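Local coordinates for protein cytosolic phospholipase A2 delta (Homo sapiens, PDB 5IZ5) that hydrolyses glycerophospholipids at the sn-2 position in a calcium-dependent reaction, with a preference for linoleic acid there, at residues Val284-Asn289 and Tyr497-Pro502; His345-Gln350 and Asp384-Ile389; Phe510-Leu515 and Gln611-His616. The protein carries 3 engineered substitutions. One frame throughout, in Å; residues are numbered along the deposited sequence.

Contact 1. Residues Val284-Asn289 and Tyr497-Pro502; sequences VHLGFN and YGAFVP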
loop_
_atom_site.group_PDB
_atom_site.type_symbol
_atom_site.label_atom_id
_atom_site.label_comp_id
_atom_site.label_asym_id
_atom_site.label_seq_id
_atom_site.Cartn_x
_atom_site.Cartn_y
_atom_site.Cartn_z
ATOM N N VAL B 284 -3.106 13.060 7.209
ATOM C CA VAL B 284 -3.800 11.876 6.697
ATOM C C VAL B 284 -5.311 12.134 6.642
ATOM O O VAL B 284 -5.920 12.465 7.661
ATOM C CB VAL B 284 -3.483 10.631 7.562
ATOM C CG1 VAL B 284 -4.192 9.395 7.022
ATOM C CG2 VAL B 284 -1.978 10.388 7.612
ATOM N N HIS B 285 -5.893 11.964 5.451
ATOM C CA HIS B 285 -7.330 12.109 5.203
ATOM C C HIS B 285 -8.053 10.840 5.659
ATOM O O HIS B 285 -7.753 9.747 5.198
ATOM C CB HIS B 285 -7.612 12.316 3.693
ATOM C CG HIS B 285 -6.763 13.370 3.034
ATOM N ND1 HIS B 285 -6.438 13.329 1.691
ATOM C CD2 HIS B 285 -6.175 14.489 3.526
ATOM C CE1 HIS B 285 -5.693 14.378 1.386
ATOM N NE2 HIS B 285 -5.515 15.095 2.481
ATOM N N LEU B 286 -9.009 10.988 6.563
ATOM C CA LEU B 286 -9.774 9.863 7.070
ATOM C C LEU B 286 -11.214 9.946 6.593
ATOM O O LEU B 286 -11.952 10.828 7.011
ATOM C CB LEU B 286 -9.770 9.895 8.591
ATOM C CG LEU B 286 -8.432 9.743 9.301
ATOM C CD1 LEU B 286 -8.694 9.710 10.797
ATOM C CD2 LEU B 286 -7.657 8.511 8.864
ATOM N N GLY B 287 -11.625 9.011 5.747
ATOM C CA GLY B 287 -13.009 8.958 5.285
ATOM C C GLY B 287 -13.166 7.921 4.197
ATOM O O GLY B 287 -12.198 7.600 3.514
ATOM N N PHE B 288 -14.383 7.409 4.034
ATOM C CA PHE B 288 -14.662 6.356 3.049
ATOM C C PHE B 288 -15.411 6.838 1.824
ATOM O O PHE B 288 -16.069 6.065 1.138
ATOM C CB PHE B 288 -15.432 5.219 3.706
ATOM C CG PHE B 288 -14.590 4.400 4.610
ATOM C CD1 PHE B 288 -13.833 3.360 4.099
ATOM C CD2 PHE B 288 -14.524 4.690 5.963
ATOM C CE1 PHE B 288 -13.041 2.602 4.925
ATOM C CE2 PHE B 288 -13.732 3.937 6.801
ATOM C CZ PHE B 288 -12.987 2.887 6.280
ATOM N N ASN B 289 -15.316 8.118 1.533
ATOM C CA ASN B 289 -15.887 8.613 0.313
ATOM C C ASN B 289 -14.786 9.301 -0.432
ATOM O O ASN B 289 -13.655 9.387 0.047
ATOM C CB ASN B 289 -17.102 9.489 0.608
ATOM C CG ASN B 289 -18.347 8.654 0.892
ATOM O OD1 ASN B 289 -18.937 8.044 -0.012
ATOM N ND2 ASN B 289 -18.737 8.603 2.153
ATOM N N TYR B 497 -8.993 0.820 5.243
ATOM C CA TYR B 497 -8.957 1.694 6.431
ATOM C C TYR B 497 -9.520 3.102 6.180
ATOM O O TYR B 497 -9.664 3.904 7.121
ATOM C CB TYR B 497 -7.529 1.819 6.964
ATOM C CG TYR B 497 -6.861 0.522 7.363
ATOM C CD1 TYR B 497 -7.259 -0.173 8.494
ATOM C CD2 TYR B 497 -5.808 0.014 6.627
ATOM C CE1 TYR B 497 -6.639 -1.361 8.860
ATOM C CE2 TYR B 497 -5.175 -1.160 6.983
ATOM C CZ TYR B 497 -5.595 -1.846 8.103
ATOM O OH TYR B 497 -4.971 -3.016 8.463
ATOM N N GLY B 498 -9.827 3.408 4.920
ATOM C CA GLY B 498 -10.348 4.720 4.562
ATOM C C GLY B 498 -9.401 5.845 4.945
ATOM O O GLY B 498 -9.814 6.846 5.523
ATOM N N ALA B 499 -8.133 5.679 4.599
ATOM C CA ALA B 499 -7.084 6.581 5.061
ATOM C C ALA B 499 -6.104 6.841 3.934
ATOM O O ALA B 499 -5.543 5.909 3.367
ATOM C CB ALA B 499 -6.377 5.984 6.268
ATOM N N PHE B 500 -5.906 8.114 3.616
ATOM C CA PHE B 500 -5.192 8.508 2.418
ATOM C C PHE B 500 -4.293 9.718 2.669
ATOM O O PHE B 500 -4.555 10.538 3.549
ATOM C CB PHE B 500 -6.204 8.837 1.308
ATOM C CG PHE B 500 -6.920 7.632 0.743
ATOM C CD1 PHE B 500 -6.533 7.084 -0.474
ATOM C CD2 PHE B 500 -7.994 7.066 1.412
ATOM C CE1 PHE B 500 -7.184 5.970 -0.994
ATOM C CE2 PHE B 500 -8.653 5.951 0.903
ATOM C CZ PHE B 500 -8.245 5.402 -0.305
ATOM N N VAL B 501 -3.247 9.841 1.864
ATOM C CA VAL B 501 -2.424 11.040 1.850
ATOM C C VAL B 501 -2.210 11.483 0.414
ATOM O O VAL B 501 -2.320 10.675 -0.505
ATOM C CB VAL B 501 -1.048 10.817 2.507
ATOM C CG1 VAL B 501 -1.206 10.530 3.993
ATOM C CG2 VAL B 501 -0.286 9.702 1.808
ATOM N N PRO B 502 -1.905 12.772 0.213
ATOM C CA PRO B 502 -1.532 13.198 -1.125
ATOM C C PRO B 502 -0.277 12.465 -1.593
ATOM O O PRO B 502 0.585 12.144 -0.775
ATOM C CB PRO B 502 -1.244 14.699 -0.969
ATOM C CG PRO B 502 -1.858 15.113 0.317
ATOM C CD PRO B 502 -1.913 13.888 1.183
#
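His285 and Phe500 face each other across two short antiparallel strands as a hydrogen-bonded pair, with His285 N lying 2.7 Å from Phe500 O and Phe500 N returning a bond to His285 O. The His285 side chain leans toward Phe500 O and Pro502: CB lies 3.5 Å from Phe500 O, CG and ND1 stay close to the same oxygen, and CE1 ends 3.8 Å from Pro502 CD, with NE2 farther from that methylene. A CG placed beside the backbone N (chi1 -49°) carries the ring toward the proline. Leu286 and Ala499 form the next, non-hydrogen-bonded pair. Their side chains lie on the other face from His285 and Phe500, and Leu286 CD2 is 3.8 Å from Ala499 CB. Val284 CG2 adds an oblique contact with Val501 CG1. The strand pair belongs to the mixed sheet of the catalytic domain: strand 285-286 is the outer strand, strand 499-501 pairs on its other edge with 492-494, and Gly498 and Ala499 both oppose Phe494, a G1 beta bulge. Gly498, with phi 59°, sends its carbonyl oxygen to Gly287 N at 2.8 Å. The Phe288 ring lies across this bulge: Gly498 CA sits 3.7 Å from the ring centroid, 22° off the normal, in a CH-pi contact over one face. Gly498, without a side chain, lets the ring come this close. The CE1 corner of Phe288 comes to 3.3 Å from Gly498 N, and CZ approaches the carbonyl carbon of Tyr497. The same ring meets His622. With alanine in place of Phe288, the bulge glycine would probably lose its cover on that side and His622 its aromatic neighbour. Phe500 makes a cation-pi contact with Arg665, while the Tyr497 hydroxyl bonds to Glu483.

Contact 2. Residues His345-Gln350 and Asp384-Ile389; sequences HLLALQ and DLEGPI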
loop_
_atom_site.group_PDB
_atom_site.type_symbol
_atom_site.label_atom_id
_atom_site.label_comp_id
_atom_site.label_asym_id
_atom_site.label_seq_id
_atom_site.Cartn_x
_atom_site.Cartn_y
_atom_site.Cartn_z
ATOM N N HIS B 345 -4.949 -0.408 -27.389
ATOM C CA HIS B 345 -6.320 -0.269 -26.919
ATOM C C HIS B 345 -6.717 1.196 -26.761
ATOM O O HIS B 345 -7.848 1.579 -27.080
ATOM C CB HIS B 345 -6.530 -1.005 -25.595
ATOM C CG HIS B 345 -6.483 -2.493 -25.715
ATOM N ND1 HIS B 345 -6.874 -3.165 -26.852
ATOM C CD2 HIS B 345 -6.115 -3.443 -24.825
ATOM C CE1 HIS B 345 -6.737 -4.465 -26.661
ATOM N NE2 HIS B 345 -6.280 -4.660 -25.438
ATOM N N LEU B 346 -5.792 2.007 -26.259
ATOM C CA LEU B 346 -6.046 3.432 -26.100
ATOM C C LEU B 346 -6.143 4.135 -27.460
ATOM O O LEU B 346 -6.970 5.027 -27.633
ATOM C CB LEU B 346 -4.967 4.080 -25.226
ATOM C CG LEU B 346 -4.931 3.648 -23.753
ATOM C CD1 LEU B 346 -3.674 4.175 -23.087
ATOM C CD2 LEU B 346 -6.164 4.108 -22.991
ATOM N N LEU B 347 -5.302 3.732 -28.412
ATOM C CA LEU B 347 -5.352 4.285 -29.768
ATOM C C LEU B 347 -6.718 4.040 -30.411
ATOM O O LEU B 347 -7.302 4.940 -31.011
ATOM C CB LEU B 347 -4.248 3.690 -30.643
ATOM C CG LEU B 347 -4.148 4.186 -32.093
ATOM C CD1 LEU B 347 -3.803 5.665 -32.153
ATOM C CD2 LEU B 347 -3.111 3.381 -32.857
ATOM N N ALA B 348 -7.222 2.820 -30.267
ATOM C CA ALA B 348 -8.539 2.465 -30.768
ATOM C C ALA B 348 -9.614 3.367 -30.171
ATOM O O ALA B 348 -10.393 3.975 -30.904
ATOM C CB ALA B 348 -8.846 1.013 -30.453
ATOM N N LEU B 349 -9.652 3.458 -28.844
ATOM C CA LEU B 349 -10.672 4.256 -28.175
ATOM C C LEU B 349 -10.605 5.720 -28.605
ATOM O O LEU B 349 -11.637 6.379 -28.712
ATOM C CB LEU B 349 -10.563 4.139 -26.649
ATOM C CG LEU B 349 -10.884 2.768 -26.045
ATOM C CD1 LEU B 349 -10.505 2.738 -24.570
ATOM C CD2 LEU B 349 -12.348 2.398 -26.221
ATOM N N GLN B 350 -9.396 6.217 -28.857
ATOM C CA GLN B 350 -9.218 7.588 -29.322
ATOM C C GLN B 350 -9.826 7.756 -30.712
ATOM O O GLN B 350 -10.646 8.645 -30.930
ATOM C CB GLN B 350 -7.737 7.975 -29.349
ATOM C CG GLN B 350 -7.507 9.461 -29.574
ATOM C CD GLN B 350 -6.038 9.846 -29.537
ATOM O OE1 GLN B 350 -5.212 9.252 -30.227
ATOM N NE2 GLN B 350 -5.706 10.849 -28.731
ATOM N N ASP B 384 -2.498 13.121 -30.669
ATOM C CA ASP B 384 -2.334 11.902 -31.430
ATOM C C ASP B 384 -1.471 10.942 -30.618
ATOM O O ASP B 384 -0.342 11.269 -30.251
ATOM C CB ASP B 384 -1.690 12.211 -32.786
ATOM C CG ASP B 384 -1.660 11.010 -33.720
ATOM O OD1 ASP B 384 -0.981 11.105 -34.758
ATOM O OD2 ASP B 384 -2.299 9.974 -33.431
ATOM N N LEU B 385 -2.023 9.767 -30.329
ATOM C CA LEU B 385 -1.314 8.750 -29.564
ATOM C C LEU B 385 -0.125 8.166 -30.318
ATOM O O LEU B 385 0.765 7.595 -29.702
ATOM C CB LEU B 385 -2.265 7.632 -29.129
ATOM C CG LEU B 385 -3.072 7.965 -27.871
ATOM C CD1 LEU B 385 -4.281 7.057 -27.725
ATOM C CD2 LEU B 385 -2.194 7.879 -26.628
ATOM N N GLU B 386 -0.085 8.340 -31.633
ATOM C CA GLU B 386 1.001 7.793 -32.442
ATOM C C GLU B 386 2.391 8.301 -32.031
ATOM O O GLU B 386 3.391 7.623 -32.273
ATOM C CB GLU B 386 0.755 8.075 -33.933
ATOM C CG GLU B 386 1.117 6.915 -34.852
ATOM C CD GLU B 386 0.197 5.717 -34.686
ATOM O OE1 GLU B 386 -1.034 5.917 -34.659
ATOM O OE2 GLU B 386 0.701 4.578 -34.586
ATOM N N GLY B 387 2.460 9.484 -31.422
ATOM C CA GLY B 387 3.723 10.019 -30.904
ATOM C C GLY B 387 4.294 9.185 -29.763
ATOM O O GLY B 387 5.399 8.663 -29.871
ATOM N N PRO B 388 3.546 9.068 -28.652
ATOM C CA PRO B 388 3.921 8.177 -27.551
ATOM C C PRO B 388 4.135 6.722 -27.976
ATOM O O PRO B 388 5.006 6.048 -27.421
ATOM C CB PRO B 388 2.735 8.285 -26.593
ATOM C CG PRO B 388 2.187 9.643 -26.828
ATOM C CD PRO B 388 2.443 9.973 -28.274
ATOM N N ILE B 389 3.352 6.252 -28.949
ATOM C CA ILE B 389 3.514 4.899 -29.490
ATOM C C ILE B 389 4.912 4.734 -30.065
ATOM O O ILE B 389 5.600 3.760 -29.772
ATOM C CB ILE B 389 2.530 4.593 -30.641
ATOM C CG1 ILE B 389 1.068 4.713 -30.203
ATOM C CG2 ILE B 389 2.789 3.204 -31.213
ATOM C CD1 ILE B 389 0.642 3.760 -29.127
#
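At the N-terminal approach to helix 386-397, Leu385 pushes its side chain into the flank of helix 335-351, between Leu346, Leu347 and Gln350. Its CD1 methyl lies 3.4 Å from Leu346 O and 3.9 Å from Leu346 CB. That carbonyl oxygen already accepts the helical bond from Gln350 N, so the methyl covers an oxygen whose polar need is met within the helix. Leu347 and Leu385 lie alongside, pointing opposite ways, which brings Leu347 CD1 to 3.9 Å from Leu385 CB. The Gln350 chain passes the Leu385 side chain at a slant and is extended, its CG anti to the backbone N (chi1 -169°), which takes the amide across to the backbone of the incoming segment. There Gln350 OE1 accepts from Leu385 N at 3.2 Å; the donor lies in the plane of the amide and meets one of the OE1 lone pairs, with an N-H...O angle of 151°. Helix 335-351 begins at the substrate-binding pair Gly334 and Gly335 and packs on strand 327-331, consistent with the strand-turn-helix arrangement of a patatin-like catalytic core; this contact lies near its far end, away from the active site. The NE2 end of the same amide donates to the carbonyl oxygens of Arg383 and Ser381. With its oxygen taking an N-H and its nitrogen serving two carbonyls, the amide of Gln350 is fixed in rotation and ties the loop ahead of helix 386-397 to the side of helix 335-351. Asp384 OD2 accepts a weak but nearly straight capping bond from Glu386 N. Glu386 doubles back at chi2, and its OE1 lies 3.7 Å from Leu347 CD2, a carboxylate oxygen resting on the leucine's branch. Leu374 of helix 367-375 touches both Leu346 and Leu385.

Contact 3. Residues Phe510-Leu515 and Gln611-His616; sequences FFMGRL and QGLQLH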
loop_
_atom_site.group_PDB
_atom_site.type_symbol
_atom_site.label_atom_id
_atom_site.label_comp_id
_atom_site.label_asym_id
_atom_site.label_seq_id
_atom_site.Cartn_x
_atom_site.Cartn_y
_atom_site.Cartn_z
ATOM N N PHE B 510 5.147 9.606 9.467
ATOM C CA PHE B 510 3.943 10.086 10.105
ATOM C C PHE B 510 3.813 9.510 11.492
ATOM O O PHE B 510 4.386 8.459 11.799
ATOM C CB PHE B 510 2.709 9.643 9.308
ATOM C CG PHE B 510 2.561 10.315 7.970
ATOM C CD1 PHE B 510 1.651 11.350 7.795
ATOM C CD2 PHE B 510 3.314 9.905 6.881
ATOM C CE1 PHE B 510 1.500 11.958 6.563
ATOM C CE2 PHE B 510 3.165 10.510 5.643
ATOM C CZ PHE B 510 2.253 11.536 5.487
ATOM N N PHE B 511 3.029 10.199 12.320
ATOM C CA PHE B 511 2.596 9.667 13.601
ATOM C C PHE B 511 1.212 10.207 13.965
ATOM O O PHE B 511 0.985 11.417 14.004
ATOM C CB PHE B 511 3.583 10.016 14.706
ATOM C CG PHE B 511 3.156 9.521 16.059
ATOM C CD1 PHE B 511 2.721 10.409 17.039
ATOM C CD2 PHE B 511 3.153 8.166 16.337
ATOM C CE1 PHE B 511 2.311 9.949 18.282
ATOM C CE2 PHE B 511 2.746 7.695 17.578
ATOM C CZ PHE B 511 2.321 8.590 18.547
ATOM N N MET B 512 0.289 9.294 14.236
ATOM C CA MET B 512 -1.091 9.635 14.585
ATOM C C MET B 512 -1.724 10.601 13.578
ATOM O O MET B 512 -2.449 11.529 13.954
ATOM C CB MET B 512 -1.160 10.214 16.000
ATOM C CG MET B 512 -2.534 10.152 16.645
ATOM S SD MET B 512 -3.006 8.487 17.074
ATOM C CE MET B 512 -1.928 8.167 18.471
ATOM N N GLY B 513 -1.443 10.373 12.297
ATOM C CA GLY B 513 -2.042 11.156 11.235
ATOM C C GLY B 513 -1.335 12.456 10.939
ATOM O O GLY B 513 -1.697 13.125 9.972
ATOM N N ARG B 514 -0.338 12.818 11.754
ATOM C CA ARG B 514 0.455 14.029 11.525
ATOM C C ARG B 514 1.754 13.717 10.798
ATOM O O ARG B 514 2.384 12.683 11.022
ATOM C CB ARG B 514 0.809 14.735 12.839
ATOM C CG ARG B 514 -0.303 15.592 13.417
ATOM C CD ARG B 514 -1.231 14.787 14.296
ATOM N NE ARG B 514 -2.171 15.632 15.021
ATOM C CZ ARG B 514 -3.172 15.174 15.766
ATOM N NH1 ARG B 514 -3.383 13.868 15.872
ATOM N NH2 ARG B 514 -3.975 16.025 16.402
ATOM N N LEU B 515 2.156 14.639 9.937
ATOM C CA LEU B 515 3.424 14.538 9.238
ATOM C C LEU B 515 4.565 14.829 10.215
ATOM O O LEU B 515 4.610 15.903 10.801
ATOM C CB LEU B 515 3.437 15.529 8.077
ATOM C CG LEU B 515 4.731 15.646 7.280
ATOM C CD1 LEU B 515 5.024 14.347 6.548
ATOM C CD2 LEU B 515 4.621 16.813 6.314
ATOM N N GLN B 611 1.022 5.102 10.698
ATOM C CA GLN B 611 1.711 4.780 11.955
ATOM C C GLN B 611 1.105 5.461 13.187
ATOM O O GLN B 611 0.877 6.669 13.200
ATOM C CB GLN B 611 3.203 5.126 11.881
ATOM C CG GLN B 611 3.960 4.731 13.147
ATOM C CD GLN B 611 5.466 4.930 13.063
ATOM O OE1 GLN B 611 5.997 5.481 12.099
ATOM N NE2 GLN B 611 6.159 4.498 14.099
ATOM N N GLY B 612 0.828 4.668 14.212
ATOM C CA GLY B 612 0.359 5.201 15.482
ATOM C C GLY B 612 -1.143 5.369 15.593
ATOM O O GLY B 612 -1.669 5.422 16.700
ATOM N N LEU B 613 -1.849 5.419 14.464
ATOM C CA LEU B 613 -3.308 5.469 14.493
ATOM C C LEU B 613 -3.837 4.185 15.106
ATOM O O LEU B 613 -3.188 3.133 15.028
ATOM C CB LEU B 613 -3.874 5.655 13.084
ATOM C CG LEU B 613 -3.513 6.983 12.417
ATOM C CD1 LEU B 613 -3.857 6.952 10.937
ATOM C CD2 LEU B 613 -4.201 8.146 13.122
ATOM N N GLN B 614 -5.020 4.269 15.711
ATOM C CA GLN B 614 -5.594 3.135 16.416
ATOM C C GLN B 614 -6.939 2.715 15.831
ATOM O O GLN B 614 -7.605 3.495 15.156
ATOM C CB GLN B 614 -5.718 3.476 17.898
ATOM C CG GLN B 614 -4.424 4.049 18.483
ATOM C CD GLN B 614 -4.471 4.254 19.981
ATOM O OE1 GLN B 614 -5.543 4.246 20.584
ATOM N NE2 GLN B 614 -3.299 4.432 20.595
ATOM N N LEU B 615 -7.331 1.472 16.086
ATOM C CA LEU B 615 -8.575 0.942 15.541
ATOM C C LEU B 615 -9.753 1.336 16.414
ATOM O O LEU B 615 -9.681 1.248 17.634
ATOM C CB LEU B 615 -8.517 -0.586 15.402
ATOM C CG LEU B 615 -7.657 -1.191 14.285
ATOM C CD1 LEU B 615 -7.993 -0.569 12.936
ATOM C CD2 LEU B 615 -6.168 -1.063 14.576
ATOM N N HIS B 616 -10.853 1.719 15.774
ATOM C CA HIS B 616 -12.085 2.083 16.474
ATOM C C HIS B 616 -12.666 0.839 17.145
ATOM O O HIS B 616 -12.468 -0.279 16.670
ATOM C CB HIS B 616 -13.094 2.671 15.483
ATOM C CG HIS B 616 -14.212 3.426 16.128
ATOM N ND1 HIS B 616 -15.303 2.806 16.695
ATOM C CD2 HIS B 616 -14.412 4.751 16.289
ATOM C CE1 HIS B 616 -16.119 3.715 17.192
ATOM N NE2 HIS B 616 -15.604 4.905 16.951
HETATM O O HOH W 1 0.110 8.357 11.251
#
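Met512 and Gly513 occupy the corners of a type I' turn from Phe511 to Arg514, a tight hairpin whose ends are joined by Phe511 N to Arg514 O and Arg514 N to Phe511 O. Residues 611-613 pass beside this turn, and Met512 N donates to Gln611 O at 2.9 Å, in the carbonyl plane. A water 2.7 Å from Gln611 O donates to that oxygen and accepts from Gly513 N, so the carbonyl is gripped twice. Next to it, Gly612 lies against Phe511, where a CB would strike the ring at CD2. Met512 CG is anti to the backbone N, but the chain bends at chi2 and chi3 (71° and 72°), folding its CE methyl to 3.3 Å from Gly612 O. From the other segment Leu613 CD2 reaches the turn's backbone, 3.5 Å from Met512 C. Within the turn, the Met512 carbonyl oxygen receives Arg514 NH1 at 3.2 Å. Around this buried hairpin tip, Met512 touches Met216 of strand 210-216, Gly513 bonds to Val284, and strand 614-615 pairs antiparallel with strand 160-172, joining this part of the PLA2c region to a sheet that probably belongs to the C2-like domain.

How the contacts relate
Contacts 1 and 3 are neighbours, their centres about 12 Å apart: strand 499-501 leads on to strand 509-511, and Phe510 of contact 3 packs on Val284 and Val501 of contact 1. Contact 2 stands alone, its centre about 34 Å from that of contact 1 and 43 Å from that of contact 3, on the other side of the chain's centre from contact 3. Contact 3 is buried; the other two are only partly so. Paired strands give contact 1 its backbone ladder, the hairpin of contact 3 relies on one direct bond and a water, and contact 2, where a helix meets the loop leading into another, depends on leucines and a side-chain amide.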